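PDB 4IGB: LPXTG cell wall surface protein from Streptococcus gordonii, which is probably anchored to the cell wall and may act as a surface adhesin, this chain holding its N-terminal N1 and N2 domains. Local coordinates for residues N88-F94 and D106-N112; T188-M194 and N267-F271; D27-L33 and G284-K289. All blocks are in the same frame, centred on the assembly; numbering follows the deposited sequence.

In the fold
All three contacts lie within the N-terminal domain. Contact 1, a beta hairpin, and contact 2 reach the same eight-stranded sheet, and their centres are about 14 Å apart; N112 of one packs near N270 of the other. Contact 3 belongs to the edge of a six-stranded sheet and encloses both of the others along the chain. It is closest to contact 2, with about 11 Å between centres, and V193 N probably hydrogen-bonds to Y286 O, 2.8 Å away. Contacts 1 and 3 have centres about 18 Å apart, but F94 CD1 comes within 3.6 Å of L33 CB and A107 CB within 4.1 Å of L285 CD1. A sulfate ion sits at contact 3.

Contact 1 (N88-F94 and D106-N112); sequences NPLSLKF and DAYLNFN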
loop_
_atom_site.group_PDB
_atom_site.type_symbol
_atom_site.label_atom_id
_atom_site.label_comp_id
_atom_site.label_asym_id
_atom_site.label_seq_id
_atom_site.Cartn_x
_atom_site.Cartn_y
_atom_site.Cartn_z
ATOM N N ASN B 88 4.141 5.309 -21.732
ATOM C CA ASN B 88 3.192 6.151 -21.012
ATOM C C ASN B 88 1.813 6.255 -21.645
ATOM O O ASN B 88 1.373 7.358 -21.988
ATOM C CB ASN B 88 3.777 7.562 -20.859
ATOM C CG ASN B 88 4.934 7.595 -19.893
ATOM O OD1 ASN B 88 6.084 7.783 -20.289
ATOM N ND2 ASN B 88 4.640 7.388 -18.621
ATOM N N PRO B 89 1.120 5.114 -21.808
ATOM C CA PRO B 89 -0.164 5.185 -22.520
ATOM C C PRO B 89 -1.287 5.773 -21.677
ATOM O O PRO B 89 -2.288 6.266 -22.207
ATOM C CB PRO B 89 -0.468 3.713 -22.845
ATOM C CG PRO B 89 0.353 2.913 -21.837
ATOM C CD PRO B 89 1.576 3.729 -21.583
ATOM N N LEU B 90 -1.125 5.723 -20.366
ATOM C CA LEU B 90 -2.244 5.979 -19.479
ATOM C C LEU B 90 -1.780 6.377 -18.093
ATOM O O LEU B 90 -0.991 5.669 -17.457
ATOM C CB LEU B 90 -3.132 4.733 -19.374
ATOM C CG LEU B 90 -4.420 4.928 -18.572
ATOM C CD1 LEU B 90 -5.284 5.994 -19.236
ATOM C CD2 LEU B 90 -5.204 3.621 -18.439
ATOM N N SER B 91 -2.300 7.503 -17.630
ATOM C CA SER B 91 -2.071 7.997 -16.280
ATOM C C SER B 91 -3.413 8.292 -15.600
ATOM O O SER B 91 -4.245 9.031 -16.144
ATOM C CB SER B 91 -1.213 9.269 -16.332
ATOM O OG SER B 91 -1.217 9.914 -15.075
ATOM N N LEU B 92 -3.630 7.722 -14.415
ATOM C CA LEU B 92 -4.923 7.835 -13.749
ATOM C C LEU B 92 -4.835 8.447 -12.369
ATOM O O LEU B 92 -3.832 8.330 -11.687
ATOM C CB LEU B 92 -5.562 6.446 -13.585
ATOM C CG LEU B 92 -5.753 5.674 -14.888
ATOM C CD1 LEU B 92 -6.157 4.248 -14.580
ATOM C CD2 LEU B 92 -6.800 6.373 -15.750
ATOM N N LYS B 93 -5.938 9.024 -11.930
ATOM C CA LYS B 93 -6.072 9.413 -10.547
ATOM C C LYS B 93 -7.368 8.829 -9.981
ATOM O O LYS B 93 -8.411 8.878 -10.637
ATOM C CB LYS B 93 -6.074 10.939 -10.425
ATOM C CG LYS B 93 -6.175 11.433 -9.007
ATOM C CD LYS B 93 -6.311 12.939 -8.959
ATOM C CE LYS B 93 -6.577 13.411 -7.522
ATOM N NZ LYS B 93 -6.450 14.898 -7.428
ATOM N N PHE B 94 -7.290 8.250 -8.783
ATOM C CA PHE B 94 -8.484 7.920 -8.023
ATOM C C PHE B 94 -8.578 8.911 -6.884
ATOM O O PHE B 94 -7.721 8.933 -6.017
ATOM C CB PHE B 94 -8.435 6.486 -7.486
ATOM C CG PHE B 94 -8.382 5.439 -8.557
ATOM C CD1 PHE B 94 -9.531 4.778 -8.957
ATOM C CD2 PHE B 94 -7.175 5.104 -9.155
ATOM C CE1 PHE B 94 -9.483 3.806 -9.959
ATOM C CE2 PHE B 94 -7.114 4.140 -10.165
ATOM C CZ PHE B 94 -8.275 3.486 -10.558
ATOM N N ASP B 106 -5.607 10.226 -1.899
ATOM C CA ASP B 106 -5.805 9.954 -3.325
ATOM C C ASP B 106 -4.845 8.883 -3.823
ATOM O O ASP B 106 -3.777 8.686 -3.247
ATOM C CB ASP B 106 -5.602 11.216 -4.172
ATOM C CG ASP B 106 -6.484 12.365 -3.735
ATOM O OD1 ASP B 106 -7.658 12.136 -3.387
ATOM O OD2 ASP B 106 -5.985 13.506 -3.719
ATOM N N ALA B 107 -5.225 8.200 -4.900
ATOM C CA ALA B 107 -4.328 7.259 -5.549
ATOM C C ALA B 107 -3.977 7.730 -6.952
ATOM O O ALA B 107 -4.797 8.326 -7.653
ATOM C CB ALA B 107 -4.943 5.878 -5.612
ATOM N N TYR B 108 -2.750 7.447 -7.356
ATOM C CA TYR B 108 -2.325 7.697 -8.722
ATOM C C TYR B 108 -1.840 6.378 -9.285
ATOM O O TYR B 108 -1.124 5.641 -8.616
ATOM C CB TYR B 108 -1.231 8.769 -8.755
ATOM C CG TYR B 108 -1.748 10.095 -8.263
ATOM C CD1 TYR B 108 -2.201 11.055 -9.156
ATOM C CD2 TYR B 108 -1.840 10.363 -6.905
ATOM C CE1 TYR B 108 -2.697 12.263 -8.720
ATOM C CE2 TYR B 108 -2.339 11.583 -6.452
ATOM C CZ TYR B 108 -2.770 12.518 -7.368
ATOM O OH TYR B 108 -3.274 13.715 -6.945
ATOM N N LEU B 109 -2.258 6.072 -10.504
ATOM C CA LEU B 109 -1.857 4.840 -11.156
ATOM C C LEU B 109 -1.332 5.196 -12.542
ATOM O O LEU B 109 -2.091 5.570 -13.434
ATOM C CB LEU B 109 -3.040 3.868 -11.257
ATOM C CG LEU B 109 -2.680 2.430 -11.617
ATOM C CD1 LEU B 109 -1.842 1.848 -10.511
ATOM C CD2 LEU B 109 -3.939 1.585 -11.850
ATOM N N ASN B 110 -0.021 5.099 -12.705
ATOM C CA ASN B 110 0.598 5.431 -13.974
ATOM C C ASN B 110 1.139 4.202 -14.696
ATOM O O ASN B 110 1.935 3.427 -14.141
ATOM C CB ASN B 110 1.693 6.488 -13.783
ATOM C CG ASN B 110 2.107 7.123 -15.099
ATOM O OD1 ASN B 110 1.335 7.863 -15.707
ATOM N ND2 ASN B 110 3.303 6.805 -15.566
ATOM N N PHE B 111 0.671 4.003 -15.921
ATOM C CA PHE B 111 1.258 3.006 -16.797
ATOM C C PHE B 111 2.462 3.637 -17.457
ATOM O O PHE B 111 2.332 4.464 -18.353
ATOM C CB PHE B 111 0.247 2.491 -17.830
ATOM C CG PHE B 111 -0.773 1.569 -17.247
ATOM C CD1 PHE B 111 -1.837 2.071 -16.506
ATOM C CD2 PHE B 111 -0.646 0.192 -17.392
ATOM C CE1 PHE B 111 -2.773 1.221 -15.938
ATOM C CE2 PHE B 111 -1.585 -0.673 -16.815
ATOM C CZ PHE B 111 -2.648 -0.148 -16.096
ATOM N N ASN B 112 3.645 3.258 -16.989
ATOM C CA ASN B 112 4.881 3.818 -17.519
ATOM C C ASN B 112 5.136 3.257 -18.895
ATOM O O ASN B 112 5.642 3.947 -19.773
ATOM C CB ASN B 112 6.035 3.466 -16.594
ATOM C CG ASN B 112 5.767 3.902 -15.166
ATOM O OD1 ASN B 112 5.481 5.079 -14.907
ATOM N ND2 ASN B 112 5.816 2.950 -14.233
HETATM O O HOH W 1 -7.320 15.449 -4.857
#
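K93 lies alongside Y108 on neighbouring antiparallel strands, the two side chains pointing the same way from a non-hydrogen-bonded pair. With CG anti to the backbone N (chi1 -179°) and the chain extended beyond it, the lysine follows the phenol from CB outward. CB is 4.0 Å from Y108 CE1, CG closes to 3.6 Å from that same CE1, and CD stays beside it. CE reaches the hydroxyl, 3.4 Å from Y108 OH. At the tip, NZ forms a long salt bridge to D106 OD2, 4.0 Å away, and a water bridges the same two groups, accepting from NZ and donating to OD2. The other carboxylate oxygen, D106 OD1, takes the backbone N-H of N96, which ties the acid to the facing strand 84-100.

Backbone bonds hold the strands on both sides of this pair, among them L92 N to L109 O (2.8 Å) and F94 N to A107 O (2.7 Å). On the opposite face, L109 CB meets the edge of the F94 ring. That apolar face packs on F139 and I141 of strand 135-142, while strands 38-43 and 170-182 flank the hairpin within its sheet.

Contact 2 (T188-M194 and N267-F271); sequences TDLKLVM and NSMNF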
loop_
_atom_site.group_PDB
_atom_site.type_symbol
_atom_site.label_atom_id
_atom_site.label_comp_id
_atom_site.label_asym_id
_atom_site.label_seq_id
_atom_site.Cartn_x
_atom_site.Cartn_y
_atom_site.Cartn_z
ATOM N N THR B 188 3.267 12.327 2.953
ATOM C CA THR B 188 2.524 11.076 3.038
ATOM C C THR B 188 3.373 10.018 3.747
ATOM O O THR B 188 4.305 9.474 3.170
ATOM C CB THR B 188 2.068 10.575 1.641
ATOM O OG1 THR B 188 1.318 11.604 0.979
ATOM C CG2 THR B 188 1.193 9.320 1.773
ATOM N N ASP B 189 3.040 9.763 5.010
ATOM C CA ASP B 189 3.731 8.781 5.855
ATOM C C ASP B 189 3.196 7.358 5.641
ATOM O O ASP B 189 3.712 6.401 6.210
ATOM C CB ASP B 189 3.574 9.172 7.331
ATOM C CG ASP B 189 2.133 9.633 7.681
ATOM O OD1 ASP B 189 1.190 9.363 6.897
ATOM O OD2 ASP B 189 1.939 10.281 8.743
ATOM N N LEU B 190 2.156 7.222 4.829
ATOM C CA LEU B 190 1.558 5.910 4.568
ATOM C C LEU B 190 2.480 5.018 3.762
ATOM O O LEU B 190 3.158 5.477 2.846
ATOM C CB LEU B 190 0.234 6.066 3.828
ATOM C CG LEU B 190 -0.805 6.967 4.499
ATOM C CD1 LEU B 190 -2.044 7.104 3.635
ATOM C CD2 LEU B 190 -1.166 6.435 5.898
ATOM N N LYS B 191 2.493 3.731 4.099
ATOM C CA LYS B 191 3.313 2.763 3.377
ATOM C C LYS B 191 2.428 1.881 2.510
ATOM O O LYS B 191 1.671 1.037 3.007
ATOM C CB LYS B 191 4.162 1.932 4.350
ATOM C CG LYS B 191 5.104 2.788 5.207
ATOM C CD LYS B 191 6.064 3.627 4.367
ATOM C CE LYS B 191 6.746 4.669 5.251
ATOM N NZ LYS B 191 7.521 5.673 4.464
ATOM N N LEU B 192 2.526 2.077 1.205
ATOM C CA LEU B 192 1.634 1.399 0.289
ATOM C C LEU B 192 1.778 -0.102 0.420
ATOM O O LEU B 192 2.877 -0.620 0.408
ATOM C CB LEU B 192 1.945 1.792 -1.151
ATOM C CG LEU B 192 1.115 1.025 -2.167
ATOM C CD1 LEU B 192 -0.376 1.346 -2.000
ATOM C CD2 LEU B 192 1.597 1.336 -3.593
ATOM N N VAL B 193 0.655 -0.799 0.510
ATOM C CA VAL B 193 0.670 -2.254 0.475
ATOM C C VAL B 193 -0.035 -2.782 -0.766
ATOM O O VAL B 193 -1.078 -2.263 -1.184
ATOM C CB VAL B 193 0.034 -2.861 1.744
ATOM C CG1 VAL B 193 -0.181 -4.370 1.586
ATOM C CG2 VAL B 193 0.895 -2.545 2.950
ATOM N N MET B 194 0.563 -3.796 -1.374
ATOM C CA MET B 194 -0.074 -4.501 -2.473
ATOM C C MET B 194 -0.180 -5.984 -2.136
ATOM O O MET B 194 0.669 -6.533 -1.430
ATOM C CB MET B 194 0.690 -4.297 -3.770
ATOM C CG MET B 194 0.527 -2.880 -4.356
ATOM S SD MET B 194 1.092 -2.739 -6.070
ATOM C CE MET B 194 -0.243 -3.573 -6.931
ATOM N N ASN B 267 5.203 5.620 -0.037
ATOM C CA ASN B 267 3.797 5.667 -0.419
ATOM C C ASN B 267 3.604 5.201 -1.871
ATOM O O ASN B 267 2.519 5.322 -2.437
ATOM C CB ASN B 267 3.247 7.079 -0.231
ATOM C CG ASN B 267 4.003 8.123 -1.076
ATOM O OD1 ASN B 267 5.211 8.021 -1.265
ATOM N ND2 ASN B 267 3.287 9.109 -1.587
ATOM N N SER B 268 4.661 4.675 -2.480
ATOM C CA SER B 268 4.536 4.176 -3.848
ATOM C C SER B 268 5.187 2.825 -4.104
ATOM O O SER B 268 5.992 2.321 -3.313
ATOM C CB SER B 268 5.109 5.187 -4.848
ATOM O OG SER B 268 6.489 5.312 -4.641
ATOM N N MET B 269 4.864 2.266 -5.257
ATOM C CA MET B 269 5.466 1.017 -5.687
ATOM C C MET B 269 5.444 0.970 -7.205
ATOM O O MET B 269 4.416 1.257 -7.825
ATOM C CB MET B 269 4.691 -0.179 -5.107
ATOM C CG MET B 269 5.434 -1.511 -5.180
ATOM S SD MET B 269 4.667 -2.860 -4.216
ATOM C CE MET B 269 4.400 -2.102 -2.624
ATOM N N ASN B 270 6.585 0.632 -7.800
ATOM C CA ASN B 270 6.653 0.417 -9.243
ATOM C C ASN B 270 6.612 -1.085 -9.478
ATOM O O ASN B 270 7.613 -1.776 -9.319
ATOM C CB ASN B 270 7.926 1.052 -9.816
ATOM C CG ASN B 270 8.091 0.829 -11.319
ATOM O OD1 ASN B 270 9.155 1.057 -11.907
ATOM N ND2 ASN B 270 7.025 0.369 -11.942
ATOM N N PHE B 271 5.432 -1.593 -9.809
ATOM C CA PHE B 271 5.241 -3.020 -10.046
ATOM C C PHE B 271 5.038 -3.280 -11.520
ATOM O O PHE B 271 5.024 -2.361 -12.338
ATOM C CB PHE B 271 4.045 -3.564 -9.249
ATOM C CG PHE B 271 2.706 -3.009 -9.695
ATOM C CD1 PHE B 271 2.275 -1.767 -9.256
ATOM C CD2 PHE B 271 1.883 -3.732 -10.558
ATOM C CE1 PHE B 271 1.037 -1.255 -9.663
ATOM C CE2 PHE B 271 0.649 -3.231 -10.962
ATOM C CZ PHE B 271 0.225 -1.994 -10.513
#
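M194 sets its terminal methyl over the centre of the F271 ring, with CE 3.8 Å from the ring centroid and only 9° off the normal, a CH-pi contact. The sulfur approaches the same ring obliquely, SD to F271 CD1 3.5 Å, so the pair is also a Met-aromatic contact. The bend of the methionine at chi3 (75°) turns CE onto the ring. M194 also meets a second thioether, its SD 4.0 Å from M269 SD.

M269 in turn links this end to L192. Its CB packs against L192 CD2 at 3.8 Å, whereas its methyl CE bends back to L192 O at 3.7 Å. Farther along, N267 CB meets both L190 O and the methyl of T188, with T188 CG2 to N267 CB 3.6 Å. The polar ends of this last pair are fixed from outside: N267 ND2 donates to I180 O, and T188 OG1 bonds to the backbone N of Y182. Backbone bonds from L192 to S264 and S266, and from M194 to L262, hold the 192-194 end beside strand 261-264 and the residues just after it. F283 and L285 of strand 280-287 touch M194 and L192.

No hydrogen bond joins the two segments. At the M194 and F271 end the interface is buried and apolar, and cohesion should come mainly from dispersion and the sulfur-ring contact. The N267 and T188 end is partly exposed, and its polar groups are bonded to strand 170-182 instead.

Contact 3 (D27-L33 and G284-K289); sequences DIRKFNL and GLYIEK. With SO4 (sulfate ion), chain J.
A short antiparallel bridge adds strand 29-30 to the edge of a six-stranded sheet of the N-terminal domain, beside the last part of strand 280-287. R29 and I287 form the hydrogen-bonded pair, with R29 N to I287 O 2.7 Å and I287 N to R29 O 3.0 Å. A further backbone bond, F31 N to L285 O at 2.8 Å, is nearly straight (172°) and extends the pairing by one step. Beyond it a water accepts from L285 N and probably donates to F31 O.

The side chains divide between two faces. On one, the F31 ring and I287 cross at about a right angle, F31 CZ lying 3.5 Å from I287 CG2. L33 continues this apolar layer through its CD2, which meets L285 CD1, and I180 of strand 170-182 touches both F31 and I287. On the other face the Y286 ring meets I28, whose CD1 is 3.5 Å from Y286 CD1, and K30, which runs alongside the phenol. A fully stretched K30 carries its ammonium past the hydroxyl; there it also forms a salt bridge with E146 and a hydrogen bond with S147 O.

Where 27-33 begins and 284-289 ends, the K289 side chain passes the backbone carbonyl of D27 to form a salt bridge, K289 NZ to D27 OD1 3.2 Å, met from above the carboxylate plane. D27 OD2 has a second cationic partner, K324. A sulfate, probably from the crystallisation liquor, lies at the edge of the Y286 ring. Its O2 is modelled implausibly close to the tyrosine hydroxyl, so that detail is doubtful. The same sulfate O2 takes a weak hydrogen bond from K30 NZ, 3.2 Å away.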
loop_
_atom_site.group_PDB
_atom_site.type_symbol
_atom_site.label_atom_id
_atom_site.label_comp_id
_atom_site.label_asym_id
_atom_site.label_seq_id
_atom_site.Cartn_x
_atom_site.Cartn_y
_atom_site.Cartn_z
ATOM N N ASP B 27 -6.548 -8.003 8.021
ATOM C CA ASP B 27 -7.471 -6.913 8.296
ATOM C C ASP B 27 -6.904 -5.575 7.813
ATOM O O ASP B 27 -7.105 -4.538 8.443
ATOM C CB ASP B 27 -7.755 -6.845 9.799
ATOM C CG ASP B 27 -8.924 -5.946 10.135
ATOM O OD1 ASP B 27 -9.740 -5.665 9.228
ATOM O OD2 ASP B 27 -9.036 -5.527 11.311
ATOM N N ILE B 28 -6.175 -5.584 6.707
ATOM C CA ILE B 28 -5.604 -4.326 6.237
ATOM C C ILE B 28 -6.694 -3.471 5.592
ATOM O O ILE B 28 -7.789 -3.954 5.305
ATOM C CB ILE B 28 -4.419 -4.545 5.291
ATOM C CG1 ILE B 28 -4.849 -5.374 4.088
ATOM C CG2 ILE B 28 -3.280 -5.213 6.047
ATOM C CD1 ILE B 28 -3.735 -5.698 3.141
ATOM N N ARG B 29 -6.420 -2.187 5.401
ATOM C CA ARG B 29 -7.411 -1.339 4.762
ATOM C C ARG B 29 -7.287 -1.384 3.256
ATOM O O ARG B 29 -6.220 -1.111 2.709
ATOM C CB ARG B 29 -7.267 0.103 5.208
ATOM C CG ARG B 29 -8.234 0.994 4.470
ATOM C CD ARG B 29 -8.319 2.349 5.106
ATOM N NE ARG B 29 -9.469 3.068 4.577
ATOM C CZ ARG B 29 -9.975 4.160 5.129
ATOM N NH1 ARG B 29 -9.431 4.648 6.243
ATOM N NH2 ARG B 29 -11.029 4.747 4.569
ATOM N N LYS B 30 -8.384 -1.701 2.586
ATOM C CA LYS B 30 -8.410 -1.670 1.134
ATOM C C LYS B 30 -9.021 -0.348 0.689
ATOM O O LYS B 30 -10.151 -0.021 1.058
ATOM C CB LYS B 30 -9.222 -2.837 0.582
ATOM C CG LYS B 30 -9.170 -2.996 -0.937
ATOM C CD LYS B 30 -9.922 -4.266 -1.370
ATOM C CE LYS B 30 -9.476 -4.729 -2.755
ATOM N NZ LYS B 30 -10.353 -5.818 -3.270
ATOM N N PHE B 31 -8.280 0.420 -0.100
ATOM C CA PHE B 31 -8.780 1.722 -0.510
ATOM C C PHE B 31 -9.932 1.602 -1.511
ATOM O O PHE B 31 -10.086 0.585 -2.188
ATOM C CB PHE B 31 -7.649 2.563 -1.104
ATOM C CG PHE B 31 -6.659 3.055 -0.085
ATOM C CD1 PHE B 31 -7.073 3.845 0.975
ATOM C CD2 PHE B 31 -5.316 2.727 -0.192
ATOM C CE1 PHE B 31 -6.162 4.302 1.919
ATOM C CE2 PHE B 31 -4.401 3.191 0.722
ATOM C CZ PHE B 31 -4.825 3.979 1.790
ATOM N N ASN B 32 -10.716 2.665 -1.617
ATOM C CA ASN B 32 -11.803 2.727 -2.584
ATOM C C ASN B 32 -11.329 3.198 -3.952
ATOM O O ASN B 32 -11.045 4.382 -4.155
ATOM C CB ASN B 32 -12.912 3.648 -2.068
ATOM C CG ASN B 32 -13.537 3.132 -0.798
ATOM O OD1 ASN B 32 -13.857 1.952 -0.708
ATOM N ND2 ASN B 32 -13.701 4.005 0.204
ATOM N N LEU B 33 -11.241 2.268 -4.891
ATOM C CA LEU B 33 -10.882 2.610 -6.255
ATOM C C LEU B 33 -11.956 2.032 -7.140
ATOM O O LEU B 33 -12.171 0.817 -7.143
ATOM C CB LEU B 33 -9.524 2.018 -6.639
ATOM C CG LEU B 33 -8.261 2.696 -6.122
ATOM C CD1 LEU B 33 -8.256 2.716 -4.618
ATOM C CD2 LEU B 33 -7.042 1.949 -6.645
ATOM N N GLY B 284 -6.035 -4.513 -5.673
ATOM C CA GLY B 284 -6.467 -3.355 -4.912
ATOM C C GLY B 284 -5.250 -2.635 -4.378
ATOM O O GLY B 284 -4.128 -3.085 -4.580
ATOM N N LEU B 285 -5.449 -1.513 -3.698
ATOM C CA LEU B 285 -4.341 -0.877 -3.009
ATOM C C LEU B 285 -4.694 -0.792 -1.538
ATOM O O LEU B 285 -5.840 -0.553 -1.186
ATOM C CB LEU B 285 -4.037 0.508 -3.574
ATOM C CG LEU B 285 -3.718 0.599 -5.066
ATOM C CD1 LEU B 285 -3.531 2.069 -5.444
ATOM C CD2 LEU B 285 -2.468 -0.191 -5.391
ATOM N N TYR B 286 -3.703 -0.992 -0.678
ATOM C CA TYR B 286 -3.985 -1.127 0.741
ATOM C C TYR B 286 -3.010 -0.323 1.597
ATOM O O TYR B 286 -1.962 0.135 1.121
ATOM C CB TYR B 286 -3.865 -2.585 1.164
ATOM C CG TYR B 286 -4.611 -3.597 0.321
ATOM C CD1 TYR B 286 -5.808 -4.154 0.766
ATOM C CD2 TYR B 286 -4.102 -4.030 -0.900
ATOM C CE1 TYR B 286 -6.491 -5.094 0.003
ATOM C CE2 TYR B 286 -4.780 -4.983 -1.667
ATOM C CZ TYR B 286 -5.974 -5.501 -1.208
ATOM O OH TYR B 286 -6.640 -6.440 -1.967
ATOM N N ILE B 287 -3.372 -0.167 2.864
ATOM C CA ILE B 287 -2.412 0.131 3.907
ATOM C C ILE B 287 -2.772 -0.698 5.125
ATOM O O ILE B 287 -3.919 -1.147 5.286
ATOM C CB ILE B 287 -2.412 1.620 4.341
ATOM C CG1 ILE B 287 -3.800 2.032 4.835
ATOM C CG2 ILE B 287 -1.924 2.523 3.218
ATOM C CD1 ILE B 287 -3.823 3.394 5.523
ATOM N N GLU B 288 -1.787 -0.891 5.989
ATOM C CA GLU B 288 -2.018 -1.571 7.250
ATOM C C GLU B 288 -2.733 -0.629 8.203
ATOM O O GLU B 288 -2.768 0.579 7.974
ATOM C CB GLU B 288 -0.688 -2.070 7.811
ATOM C CG GLU B 288 -0.051 -3.099 6.882
ATOM C CD GLU B 288 1.454 -3.210 7.047
ATOM O OE1 GLU B 288 1.883 -4.144 7.756
ATOM O OE2 GLU B 288 2.204 -2.367 6.469
ATOM N N LYS B 289 -3.323 -1.186 9.257
ATOM C CA LYS B 289 -4.172 -0.420 10.175
ATOM C C LYS B 289 -3.510 -0.107 11.500
ATOM O O LYS B 289 -3.058 -1.009 12.202
ATOM C CB LYS B 289 -5.458 -1.197 10.487
ATOM C CG LYS B 289 -6.609 -0.977 9.526
ATOM C CD LYS B 289 -7.901 -1.568 10.093
ATOM C CE LYS B 289 -8.955 -1.722 9.011
ATOM N NZ LYS B 289 -10.150 -2.483 9.495
HETATM S S SO4 J . -9.280 -8.323 -0.354
HETATM O O1 SO4 J . -8.925 -9.731 -0.189
HETATM O O2 SO4 J . -8.550 -7.770 -1.482
HETATM O O3 SO4 J . -8.940 -7.603 0.871
HETATM O O4 SO4 J . -10.711 -8.203 -0.637
HETATM O O HOH W 2 -8.257 -0.974 -3.629
#